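Local coordinates for replicase polyprotein 1a (Avian infectious bronchitis virus, PDB 3LD1), which supplies the non-structural proteins of the viral replicase, represented here by the nsp2a fragment, whose own role is not established, at residues A[10-13]-A[14-17]; A[80-83]-A[84-87]; A[135-139]-A[140-144]; A[192-195]-A[196-200]. The protein carries 3 engineered substitutions. One frame throughout, in Å; residues are numbered along the deposited sequence.

The four contacts follow one another along the chain, and each lies at or near the start of a helix: 13-20, 82-89, 140-162 and 194-207. All belong to the part of the chain that is rich in helices, well before the strand-rich C-terminal part. Contact 1 touches both contact 2 and contact 3, with centres about 12 Å and 11 Å away. Contact 3 in turn packs on contact 4, whose centre is also about 11 Å off. Contacts 2 and 4 are the ends of this chain of touches, with centres about 29 Å apart. Successive helix starts thus touch, contacts 1 and 3 partly through hydrogen bonds of Asp17, and bring distant parts of the sequence together.

Contact 1. Residues A[10-13]-A[14-17]; sequences DIPE and QLCD
Ile11 and Pro12 meet Leu15 and Cys16 in a local contact at the N-terminal turn of helix 13-20, just after the loop that leaves strand 4-8. Pro12 is the N-cap residue. Its carbonyl oxygen holds the new helix with two bonds. Cys16 N donates to Pro12 O at 2.9 Å, almost straight and nearly in line with the carbonyl. Leu15 N donates to the same oxygen at 3.0 Å, but from above the carbonyl plane, 52° out of it. The next bond of the helix runs from Asp17 N to Glu13 O at 2.9 Å.

The apolar part is carried by Ile11. Its CG1 sits between the backbone N and the carbonyl carbon, chi1 51°. This places the two branches on different partners. CG2 meets Leu15 CD2 at 3.5 Å, and the two side chains cross at about a right angle. CD1 reaches over the backbone of Cys16, 3.7 Å from its CA and 4.0 Å from its CB. Ile11 precedes the N-cap and Cys16 is five residues on, which is the spacing of a hydrophobic staple. Pro12 adds its ring atom CD, 4.1 Å from Leu15 CB.

Asp17 faces other parts of the fold. Its carboxylate forms a salt bridge with Arg37 of helix 30-46 and accepts the backbone N-H groups of Ala138 and Lys139. The turn follows strand 4-8 in the chain and is tied through Asp17 to helix 30-46 and to the loop before helix 140-162.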
ATOM      1  N   ASP A  10     -22.317   7.624  22.266  1.00 49.13           N
ATOM      2  CA  ASP A  10     -21.514   8.866  22.215  1.00 49.53           C
ATOM      3  C   ASP A  10     -20.231   8.842  23.046  1.00 48.60           C
ATOM      4  O   ASP A  10     -19.573   9.888  23.127  1.00 48.23           O
ATOM      5  CB  ASP A  10     -22.349  10.080  22.680  1.00 50.95           C
ATOM      6  CG  ASP A  10     -22.904   9.889  24.105  1.00 53.10           C
ATOM      7  OD1 ASP A  10     -23.454  10.841  24.709  1.00 55.38           O
ATOM      8  OD2 ASP A  10     -22.781   8.744  24.613  1.00 57.40           O
ATOM      9  N   ILE A  11     -19.867   7.713  23.684  1.00 46.30           N
ATOM     10  CA  ILE A  11     -18.683   7.793  24.558  1.00 44.28           C
ATOM     11  C   ILE A  11     -17.451   8.440  23.853  1.00 43.35           C
ATOM     12  O   ILE A  11     -17.233   8.210  22.640  1.00 42.21           O
ATOM     13  CB  ILE A  11     -18.327   6.457  25.122  1.00 45.00           C
ATOM     14  CG1 ILE A  11     -18.224   5.414  24.009  1.00 42.57           C
ATOM     15  CG2 ILE A  11     -19.367   6.041  26.237  1.00 43.92           C
ATOM     16  CD1 ILE A  11     -17.582   4.163  24.538  1.00 42.07           C
ATOM     17  N   PRO A  12     -16.669   9.274  24.579  1.00 42.10           N
ATOM     18  CA  PRO A  12     -15.514   9.941  23.905  1.00 41.71           C
ATOM     19  C   PRO A  12     -14.500   8.964  23.413  1.00 42.10           C
ATOM     20  O   PRO A  12     -14.494   7.816  23.866  1.00 42.22           O
ATOM     21  CB  PRO A  12     -14.925  10.916  24.948  1.00 42.03           C
ATOM     22  CG  PRO A  12     -15.683  10.705  26.258  1.00 43.33           C
ATOM     23  CD  PRO A  12     -16.842   9.667  25.993  1.00 42.28           C
ATOM     24  N   GLU A  13     -13.683   9.387  22.437  1.00 42.65           N
ATOM     25  CA  GLU A  13     -12.712   8.498  21.773  1.00 42.49           C
ATOM     26  C   GLU A  13     -11.828   7.822  22.818  1.00 42.56           C
ATOM     27  O   GLU A  13     -11.394   6.672  22.660  1.00 42.64           O
ATOM     28  CB  GLU A  13     -11.736   9.285  20.881  1.00 44.25           C
ATOM     29  CG  GLU A  13     -12.188   9.908  19.583  1.00 48.37           C
ATOM     30  CD  GLU A  13     -13.126  11.089  19.802  1.00 56.80           C
ATOM     31  OE1 GLU A  13     -13.373  11.581  20.946  1.00 60.95           O
ATOM     32  OE2 GLU A  13     -13.650  11.536  18.785  1.00 61.85           O
ATOM     33  N   GLN A  14     -11.442   8.546  23.845  1.00 42.31           N
ATOM     34  CA  GLN A  14     -10.444   7.944  24.733  1.00 43.98           C
ATOM     35  C   GLN A  14     -11.033   6.819  25.526  1.00 42.28           C
ATOM     36  O   GLN A  14     -10.313   5.981  26.034  1.00 43.05           O
ATOM     37  CB  GLN A  14      -9.897   8.952  25.719  1.00 44.84           C
ATOM     38  CG  GLN A  14     -11.000   9.571  26.517  1.00 49.27           C
ATOM     39  CD  GLN A  14     -10.659  10.982  26.883  1.00 60.31           C
ATOM     40  OE1 GLN A  14     -11.527  11.927  26.797  1.00 66.30           O
ATOM     41  NE2 GLN A  14      -9.376  11.177  27.275  1.00 53.82           N
ATOM     42  N   LEU A  15     -12.346   6.811  25.632  1.00 41.75           N
ATOM     43  CA  LEU A  15     -13.019   5.991  26.619  1.00 41.56           C
ATOM     44  C   LEU A  15     -13.323   4.800  25.778  1.00 41.81           C
ATOM     45  O   LEU A  15     -13.051   3.625  26.169  1.00 42.25           O
ATOM     46  CB  LEU A  15     -14.306   6.649  27.110  1.00 41.48           C
ATOM     47  CG  LEU A  15     -15.136   5.711  28.008  1.00 43.05           C
ATOM     48  CD1 LEU A  15     -14.366   5.406  29.319  1.00 44.72           C
ATOM     49  CD2 LEU A  15     -16.533   6.267  28.351  1.00 41.20           C
ATOM     50  N   CYS A  16     -13.784   5.113  24.581  1.00 40.27           N
ATOM     51  CA  CYS A  16     -13.964   4.094  23.627  1.00 41.09           C
ATOM     52  C   CYS A  16     -12.696   3.235  23.450  1.00 39.32           C
ATOM     53  O   CYS A  16     -12.742   2.001  23.399  1.00 38.34           O
ATOM     54  CB  CYS A  16     -14.378   4.673  22.276  1.00 42.70           C
ATOM     55  SG  CYS A  16     -14.912   3.154  21.434  1.00 48.28           S
ATOM     56  N   ASP A  17     -11.567   3.900  23.382  1.00 37.89           N
ATOM     57  CA  ASP A  17     -10.289   3.217  23.299  1.00 38.72           C
ATOM     58  C   ASP A  17     -10.004   2.353  24.529  1.00 37.83           C
ATOM     59  O   ASP A  17      -9.538   1.174  24.412  1.00 35.52           O
ATOM     60  CB  ASP A  17      -9.117   4.249  23.175  1.00 39.62           C
ATOM     61  CG  ASP A  17      -8.918   4.780  21.753  1.00 38.39           C
ATOM     62  OD1 ASP A  17      -8.259   5.827  21.633  1.00 40.59           O
ATOM     63  OD2 ASP A  17      -9.365   4.132  20.775  1.00 37.90           O
TER

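Contact 2. Residues A[80-83]-A[84-87]; sequences SKLA and DLED
Asp84 reaches back to the backbone of Lys81 at the start of helix 82-89, and this is the main polar contact. Lys81 N donates to Asp84 OD2 at 2.8 Å, and the oxygen uses its anti lone pair. The CG of Asp84 lies beside its own backbone N, chi1 -57°, which turns the carboxylate back toward the N-cap residue. This is one half of a capping box; the lysine at the N-cap has no side-chain oxygen to return the other half.

The backbone bonds begin loosely. Leu85 N and Asp84 N make only weak bonds to Lys81 O. The next turn is firmer: Glu86 N donates to Leu82 O at 2.8 Å, in the carbonyl plane, and Asp87 N to Ala83 O at 3.0 Å.

The apolar contact joins Leu82 CD1 to Leu85 CD2 at 3.4 Å. Glu86 lies across the other side-chain branch of Leu82, with OE2 3.3 Å from CD2. Its OE1 makes a salt bridge to Arg96 of helix 93-103, which Leu82 also touches.

Asp84 sits at the N-terminal end of the helix, where the helix dipole would probably favour its negative charge. The charge of Glu86 is probably offset by Arg96.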
ATOM      1  N   SER A  80     -18.065   8.657  32.127  1.00 53.33           N
ATOM      2  CA  SER A  80     -17.371   7.636  32.899  1.00 52.57           C
ATOM      3  C   SER A  80     -15.853   7.742  32.839  1.00 53.29           C
ATOM      4  O   SER A  80     -15.331   8.226  31.824  1.00 56.21           O
ATOM      5  CB  SER A  80     -17.724   6.293  32.337  1.00 51.51           C
ATOM      6  OG  SER A  80     -19.091   6.171  32.379  1.00 48.10           O
ATOM      7  N   LYS A  81     -15.149   7.226  33.857  1.00 52.23           N
ATOM      8  CA  LYS A  81     -13.678   7.256  33.945  1.00 51.01           C
ATOM      9  C   LYS A  81     -13.111   5.873  33.718  1.00 49.36           C
ATOM     10  O   LYS A  81     -13.865   4.944  33.506  1.00 48.31           O
ATOM     11  CB  LYS A  81     -13.216   7.729  35.329  1.00 51.77           C
ATOM     12  CG  LYS A  81     -13.531   9.158  35.665  1.00 54.09           C
ATOM     13  CD  LYS A  81     -12.590  10.147  34.945  1.00 56.47           C
ATOM     14  CE  LYS A  81     -13.289  10.675  33.673  1.00 57.61           C
ATOM     15  NZ  LYS A  81     -13.792  12.039  33.921  1.00 57.94           N
ATOM     16  N   LEU A  82     -11.783   5.729  33.761  1.00 48.17           N
ATOM     17  CA  LEU A  82     -11.224   4.371  33.781  1.00 47.62           C
ATOM     18  C   LEU A  82     -11.788   3.591  34.972  1.00 46.84           C
ATOM     19  O   LEU A  82     -12.045   2.398  34.853  1.00 47.25           O
ATOM     20  CB  LEU A  82      -9.674   4.337  33.834  1.00 47.31           C
ATOM     21  CG  LEU A  82      -9.082   2.900  33.628  1.00 47.33           C
ATOM     22  CD1 LEU A  82      -9.681   2.189  32.427  1.00 45.97           C
ATOM     23  CD2 LEU A  82      -7.618   2.746  33.490  1.00 46.67           C
ATOM     24  N   ALA A  83     -11.960   4.285  36.103  1.00 46.26           N
ATOM     25  CA  ALA A  83     -12.458   3.714  37.370  1.00 45.40           C
ATOM     26  C   ALA A  83     -13.826   3.028  37.183  1.00 45.55           C
ATOM     27  O   ALA A  83     -14.044   1.902  37.651  1.00 45.99           O
ATOM     28  CB  ALA A  83     -12.538   4.808  38.451  1.00 44.11           C
ATOM     29  N   ASP A  84     -14.733   3.696  36.479  1.00 44.73           N
ATOM     30  CA  ASP A  84     -16.101   3.178  36.269  1.00 45.12           C
ATOM     31  C   ASP A  84     -16.115   1.901  35.443  1.00 44.99           C
ATOM     32  O   ASP A  84     -16.848   0.941  35.699  1.00 45.47           O
ATOM     33  CB  ASP A  84     -16.975   4.284  35.692  1.00 43.99           C
ATOM     34  CG  ASP A  84     -16.999   5.544  36.615  1.00 48.20           C
ATOM     35  OD1 ASP A  84     -17.431   5.401  37.808  1.00 52.54           O
ATOM     36  OD2 ASP A  84     -16.551   6.645  36.201  1.00 43.63           O
ATOM     37  N   LEU A  85     -15.195   1.896  34.510  1.00 45.33           N
ATOM     38  CA  LEU A  85     -14.880   0.808  33.660  1.00 45.63           C
ATOM     39  C   LEU A  85     -14.309  -0.356  34.414  1.00 46.23           C
ATOM     40  O   LEU A  85     -14.737  -1.494  34.194  1.00 46.28           O
ATOM     41  CB  LEU A  85     -13.835   1.319  32.677  1.00 45.72           C
ATOM     42  CG  LEU A  85     -13.532   0.555  31.424  1.00 44.76           C
ATOM     43  CD1 LEU A  85     -14.694   0.546  30.526  1.00 49.38           C
ATOM     44  CD2 LEU A  85     -12.480   1.322  30.740  1.00 51.17           C
ATOM     45  N   GLU A  86     -13.354  -0.085  35.301  1.00 45.80           N
ATOM     46  CA  GLU A  86     -12.706  -1.177  36.000  1.00 47.01           C
ATOM     47  C   GLU A  86     -13.698  -1.824  36.942  1.00 47.79           C
ATOM     48  O   GLU A  86     -13.597  -3.023  37.226  1.00 49.35           O
ATOM     49  CB  GLU A  86     -11.457  -0.704  36.722  1.00 46.27           C
ATOM     50  CG  GLU A  86     -10.341  -0.524  35.735  1.00 47.01           C
ATOM     51  CD  GLU A  86      -9.078   0.024  36.302  1.00 46.98           C
ATOM     52  OE1 GLU A  86      -9.012   0.212  37.512  1.00 48.59           O
ATOM     53  OE2 GLU A  86      -8.123   0.255  35.534  1.00 49.44           O
ATOM     54  N   ASP A  87     -14.688  -1.064  37.390  1.00 47.99           N
ATOM     55  CA  ASP A  87     -15.741  -1.618  38.288  1.00 48.46           C
ATOM     56  C   ASP A  87     -16.562  -2.661  37.611  1.00 49.39           C
ATOM     57  O   ASP A  87     -17.078  -3.566  38.254  1.00 51.26           O
ATOM     58  CB  ASP A  87     -16.684  -0.536  38.799  1.00 46.14           C
ATOM     59  CG  ASP A  87     -16.008   0.386  39.793  1.00 45.45           C
ATOM     60  OD1 ASP A  87     -14.916   0.005  40.358  1.00 35.89           O
ATOM     61  OD2 ASP A  87     -16.566   1.493  39.991  1.00 44.98           O
TER

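Contact 3. Residues A[135-139]-A[140-144]; sequences QVAAK and IQVSA
The loop 135-139 folds back on the helix it enters, and the CA atoms of Gln135 and Ser143 come within 4.6 Å. Lys139 is the N-cap of helix 140-162. Its carbonyl oxygen takes two backbone bonds. Ser143 N donates to Lys139 O at 3.0 Å, nearly in line with the carbonyl. Val142 N donates to it at 2.8 Å from above the carbonyl plane, 50° out of it.

The Ser143 hydroxyl has two carbonyl oxygens within hydrogen-bonding distance. Its OG lies between its backbone N and carbonyl carbon, chi1 48°. Lys139 O is 3.2 Å from OG and Ile140 O is 3.1 Å from it, and which one receives the proton is not settled. Ser143 CB also rests on Ala137 O, at 3.4 Å. That oxygen accepts a hydrogen bond from Lys202 of helix 194-207.

Ala137 CB touches Val142 CG1 at 4.1 Å. On the other flank Lys139 and Gln141 run side by side, with Lys139 CE 3.6 Å from Gln141 NE2. The amide oxygen of Gln141 is hydrogen-bonded to Ser109 OG.

The N-cap carbonyl, accepting the N-H groups three and four residues on, forms the first turn of helix 140-162, after the short loop from helix 128-134.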
ATOM      1  N   GLN A 135      -2.225   2.060  17.006  1.00 40.02           N
ATOM      2  CA  GLN A 135      -2.207   2.536  15.653  1.00 39.79           C
ATOM      3  C   GLN A 135      -3.600   2.495  15.082  1.00 40.13           C
ATOM      4  O   GLN A 135      -3.828   3.012  13.993  1.00 38.76           O
ATOM      5  CB  GLN A 135      -1.175   1.800  14.797  1.00 38.69           C
ATOM      6  CG  GLN A 135       0.247   2.122  15.211  1.00 37.18           C
ATOM      7  CD  GLN A 135       1.231   1.060  14.727  1.00 39.43           C
ATOM      8  OE1 GLN A 135       0.802  -0.056  14.508  1.00 43.73           O
ATOM      9  NE2 GLN A 135       2.550   1.399  14.540  1.00 36.04           N
ATOM     10  N   VAL A 136      -4.546   1.951  15.834  1.00 40.49           N
ATOM     11  CA  VAL A 136      -5.952   2.031  15.392  1.00 42.63           C
ATOM     12  C   VAL A 136      -6.825   2.676  16.441  1.00 41.65           C
ATOM     13  O   VAL A 136      -8.043   2.642  16.336  1.00 42.88           O
ATOM     14  CB  VAL A 136      -6.556   0.616  14.937  1.00 43.24           C
ATOM     15  CG1 VAL A 136      -5.918   0.167  13.647  1.00 46.63           C
ATOM     16  CG2 VAL A 136      -6.299  -0.446  15.974  1.00 44.91           C
ATOM     17  N   ALA A 137      -6.199   3.295  17.437  1.00 41.35           N
ATOM     18  CA  ALA A 137      -6.939   3.991  18.454  1.00 40.37           C
ATOM     19  C   ALA A 137      -7.869   5.010  17.818  1.00 39.79           C
ATOM     20  O   ALA A 137      -7.491   5.571  16.841  1.00 40.75           O
ATOM     21  CB  ALA A 137      -5.983   4.653  19.396  1.00 40.64           C
ATOM     22  N   ALA A 138      -9.090   5.205  18.325  1.00 39.77           N
ATOM     23  CA  ALA A 138      -9.900   6.418  18.030  1.00 39.61           C
ATOM     24  C   ALA A 138      -9.230   7.766  18.405  1.00 40.29           C
ATOM     25  O   ALA A 138      -9.472   8.784  17.731  1.00 42.55           O
ATOM     26  CB  ALA A 138     -11.314   6.331  18.690  1.00 36.61           C
ATOM     27  N   LYS A 139      -8.491   7.849  19.499  1.00 40.16           N
ATOM     28  CA  LYS A 139      -8.031   9.180  19.845  1.00 41.50           C
ATOM     29  C   LYS A 139      -6.942   9.614  18.902  1.00 42.17           C
ATOM     30  O   LYS A 139      -5.831   9.008  18.766  1.00 42.00           O
ATOM     31  CB  LYS A 139      -7.605   9.394  21.316  1.00 42.78           C
ATOM     32  CG  LYS A 139      -7.988  10.843  21.836  1.00 39.39           C
ATOM     33  CD  LYS A 139      -7.151  11.349  22.953  1.00 43.03           C
ATOM     34  CE  LYS A 139      -7.596  12.731  23.495  1.00 43.77           C
ATOM     35  NZ  LYS A 139      -9.105  12.852  23.242  1.00 51.84           N
ATOM     36  N   ILE A 140      -7.281  10.679  18.229  1.00 41.84           N
ATOM     37  CA  ILE A 140      -6.495  11.050  17.094  1.00 42.78           C
ATOM     38  C   ILE A 140      -5.031  11.207  17.486  1.00 43.62           C
ATOM     39  O   ILE A 140      -4.095  10.657  16.853  1.00 45.45           O
ATOM     40  CB  ILE A 140      -7.063  12.310  16.544  1.00 42.86           C
ATOM     41  CG1 ILE A 140      -8.387  11.998  15.835  1.00 43.95           C
ATOM     42  CG2 ILE A 140      -6.078  12.984  15.647  1.00 42.84           C
ATOM     43  CD1 ILE A 140      -9.272  13.217  15.626  1.00 45.97           C
ATOM     44  N   GLN A 141      -4.827  11.942  18.542  1.00 42.94           N
ATOM     45  CA  GLN A 141      -3.528  12.293  19.004  1.00 44.23           C
ATOM     46  C   GLN A 141      -2.696  11.073  19.307  1.00 42.89           C
ATOM     47  O   GLN A 141      -1.471  11.122  19.200  1.00 44.18           O
ATOM     48  CB  GLN A 141      -3.752  13.193  20.245  1.00 45.56           C
ATOM     49  CG  GLN A 141      -2.560  13.596  21.124  1.00 47.93           C
ATOM     50  CD  GLN A 141      -3.029  14.028  22.568  1.00 49.61           C
ATOM     51  OE1 GLN A 141      -2.423  14.885  23.190  1.00 58.99           O
ATOM     52  NE2 GLN A 141      -4.125  13.439  23.066  1.00 59.10           N
ATOM     53  N   VAL A 142      -3.323   9.935  19.613  1.00 40.72           N
ATOM     54  CA  VAL A 142      -2.529   8.744  19.837  1.00 38.40           C
ATOM     55  C   VAL A 142      -2.263   7.998  18.552  1.00 38.36           C
ATOM     56  O   VAL A 142      -1.091   7.633  18.240  1.00 41.18           O
ATOM     57  CB  VAL A 142      -3.183   7.756  20.898  1.00 39.93           C
ATOM     58  CG1 VAL A 142      -2.568   6.300  20.837  1.00 33.42           C
ATOM     59  CG2 VAL A 142      -3.121   8.351  22.298  1.00 38.25           C
ATOM     60  N   SER A 143      -3.307   7.705  17.814  1.00 35.27           N
ATOM     61  CA  SER A 143      -3.096   6.990  16.556  1.00 35.84           C
ATOM     62  C   SER A 143      -2.088   7.762  15.661  1.00 37.03           C
ATOM     63  O   SER A 143      -1.120   7.166  15.136  1.00 36.27           O
ATOM     64  CB  SER A 143      -4.409   6.730  15.844  1.00 34.32           C
ATOM     65  OG  SER A 143      -5.179   7.930  15.792  1.00 37.31           O
ATOM     66  N   ALA A 144      -2.211   9.103  15.589  1.00 38.08           N
ATOM     67  CA  ALA A 144      -1.303   9.847  14.650  1.00 37.65           C
ATOM     68  C   ALA A 144       0.141   9.718  15.051  1.00 37.01           C
ATOM     69  O   ALA A 144       1.011   9.554  14.194  1.00 37.41           O
ATOM     70  CB  ALA A 144      -1.668  11.253  14.530  1.00 37.38           C
TER

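Contact 4. Residues A[192-195]-A[196-200]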
ATOM      1  N   SER A 192      -8.928  20.269  11.859  1.00 74.40           N
ATOM      2  CA  SER A 192     -10.364  20.050  11.599  1.00 73.37           C
ATOM      3  C   SER A 192     -10.535  19.128  10.417  1.00 72.66           C
ATOM      4  O   SER A 192     -11.552  18.415  10.319  1.00 73.06           O
ATOM      5  CB  SER A 192     -11.141  21.357  11.388  1.00 73.68           C
ATOM      6  OG  SER A 192     -12.509  21.101  11.111  1.00 72.74           O
ATOM      7  N   GLU A 193      -9.532  19.151   9.536  1.00 71.04           N
ATOM      8  CA  GLU A 193      -9.371  18.175   8.461  1.00 69.49           C
ATOM      9  C   GLU A 193      -8.750  16.907   9.037  1.00 67.36           C
ATOM     10  O   GLU A 193      -9.014  15.791   8.555  1.00 68.40           O
ATOM     11  CB  GLU A 193      -8.411  18.721   7.402  1.00 70.65           C
ATOM     12  CG  GLU A 193      -8.831  18.470   5.945  1.00 72.02           C
ATOM     13  CD  GLU A 193      -9.835  19.531   5.464  1.00 73.57           C
ATOM     14  OE1 GLU A 193     -11.053  19.389   5.757  1.00 74.40           O
ATOM     15  OE2 GLU A 193      -9.396  20.508   4.807  1.00 73.57           O
ATOM     16  N   LEU A 194      -7.910  17.091  10.057  1.00 63.00           N
ATOM     17  CA  LEU A 194      -7.220  15.994  10.721  1.00 57.93           C
ATOM     18  C   LEU A 194      -8.060  14.731  11.010  1.00 54.44           C
ATOM     19  O   LEU A 194      -7.626  13.619  10.689  1.00 52.24           O
ATOM     20  CB  LEU A 194      -6.589  16.530  11.996  1.00 58.17           C
ATOM     21  CG  LEU A 194      -5.568  15.693  12.732  1.00 56.19           C
ATOM     22  CD1 LEU A 194      -4.388  15.500  11.884  1.00 52.71           C
ATOM     23  CD2 LEU A 194      -5.216  16.468  13.967  1.00 55.05           C
ATOM     24  N   PRO A 195      -9.253  14.885  11.624  1.00 52.20           N
ATOM     25  CA  PRO A 195     -10.007  13.615  11.896  1.00 49.78           C
ATOM     26  C   PRO A 195     -10.087  12.774  10.636  1.00 48.32           C
ATOM     27  O   PRO A 195      -9.761  11.588  10.662  1.00 48.20           O
ATOM     28  CB  PRO A 195     -11.377  14.067  12.404  1.00 49.72           C
ATOM     29  CG  PRO A 195     -11.162  15.590  12.896  1.00 50.30           C
ATOM     30  CD  PRO A 195      -9.922  16.109  12.145  1.00 52.28           C
ATOM     31  N   GLN A 196     -10.408  13.407   9.518  1.00 47.58           N
ATOM     32  CA  GLN A 196     -10.517  12.713   8.210  1.00 46.61           C
ATOM     33  C   GLN A 196      -9.218  12.232   7.543  1.00 44.18           C
ATOM     34  O   GLN A 196      -9.182  11.143   6.991  1.00 43.89           O
ATOM     35  CB  GLN A 196     -11.327  13.569   7.231  1.00 47.99           C
ATOM     36  CG  GLN A 196     -12.863  13.570   7.562  1.00 53.03           C
ATOM     37  CD  GLN A 196     -13.507  12.138   7.603  1.00 59.24           C
ATOM     38  OE1 GLN A 196     -12.916  11.124   7.119  1.00 61.45           O
ATOM     39  NE2 GLN A 196     -14.737  12.062   8.164  1.00 55.23           N
ATOM     40  N   ARG A 197      -8.157  13.006   7.621  1.00 41.84           N
ATOM     41  CA  ARG A 197      -6.876  12.555   7.101  1.00 41.43           C
ATOM     42  C   ARG A 197      -6.351  11.385   7.859  1.00 40.40           C
ATOM     43  O   ARG A 197      -5.625  10.562   7.344  1.00 40.47           O
ATOM     44  CB  ARG A 197      -5.828  13.631   7.269  1.00 41.99           C
ATOM     45  CG  ARG A 197      -6.103  14.874   6.520  1.00 45.01           C
ATOM     46  CD  ARG A 197      -4.797  15.591   6.151  1.00 50.66           C
ATOM     47  NE  ARG A 197      -3.918  15.850   7.284  1.00 53.32           N
ATOM     48  CZ  ARG A 197      -4.107  16.799   8.181  1.00 52.42           C
ATOM     49  NH1 ARG A 197      -5.182  17.567   8.093  1.00 55.36           N
ATOM     50  NH2 ARG A 197      -3.225  16.959   9.164  1.00 51.82           N
ATOM     51  N   ILE A 198      -6.700  11.306   9.125  1.00 40.23           N
ATOM     52  CA  ILE A 198      -6.161  10.227   9.942  1.00 38.13           C
ATOM     53  C   ILE A 198      -6.920   8.959   9.624  1.00 38.45           C
ATOM     54  O   ILE A 198      -6.292   7.901   9.483  1.00 38.55           O
ATOM     55  CB  ILE A 198      -6.202  10.565  11.428  1.00 37.46           C
ATOM     56  CG1 ILE A 198      -5.127  11.628  11.740  1.00 36.56           C
ATOM     57  CG2 ILE A 198      -6.019   9.298  12.253  1.00 34.86           C
ATOM     58  CD1 ILE A 198      -3.683  11.212  11.450  1.00 33.27           C
ATOM     59  N   ALA A 199      -8.244   9.075   9.446  1.00 36.43           N
ATOM     60  CA  ALA A 199      -9.037   7.935   9.084  1.00 36.93           C
ATOM     61  C   ALA A 199      -8.649   7.418   7.645  1.00 38.42           C
ATOM     62  O   ALA A 199      -8.739   6.224   7.325  1.00 38.19           O
ATOM     63  CB  ALA A 199     -10.519   8.324   9.153  1.00 37.24           C
ATOM     64  N   ALA A 200      -8.195   8.311   6.773  1.00 38.06           N
ATOM     65  CA  ALA A 200      -7.846   7.830   5.446  1.00 38.92           C
ATOM     66  C   ALA A 200      -6.519   7.049   5.541  1.00 39.59           C
ATOM     67  O   ALA A 200      -6.281   6.036   4.873  1.00 39.25           O
ATOM     68  CB  ALA A 200      -7.717   9.017   4.542  1.00 39.45           C
TER
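Leu194 O receives the N-H of Ile198 at 2.9 Å, nearly in line with the carbonyl. It is the shortest of three successive backbone bonds here. Arg197 N donates to Glu193 O at 3.1 Å, and Ala199 N to Pro195 O at 3.2 Å. They form the early turns of helix 194-207.

Arg197 folds back toward the preceding residues. Its chain bends at chi3, -54°, and lays the guanidinium beside Leu194, whose CA lies over one of its faces. Leu194 CD1 is 3.3 Å from NH2. Glu193 CB meets the guanidinium at its edge, in plane, 3.5 Å from NH1. The same NH1 is hydrogen-bonded to the backbone oxygen of Asn190.

Leu194 CD1 also touches Ile198 CG1, at 3.9 Å. One methyl group thus serves both a charged and an apolar neighbour. Ile198 itself packs on Ser143, Ala144 and Met147 of helix 140-162, and Pro195 packs on Ile140.

Glu193 OE2 and Arg197 NH1 stand 6.1 Å apart, so their opposite charges probably attract only modestly. The bond to the Asn190 carbonyl joins the loop before the helix to its first turns, while carbons of Leu194 and Glu193 pack against the guanidinium.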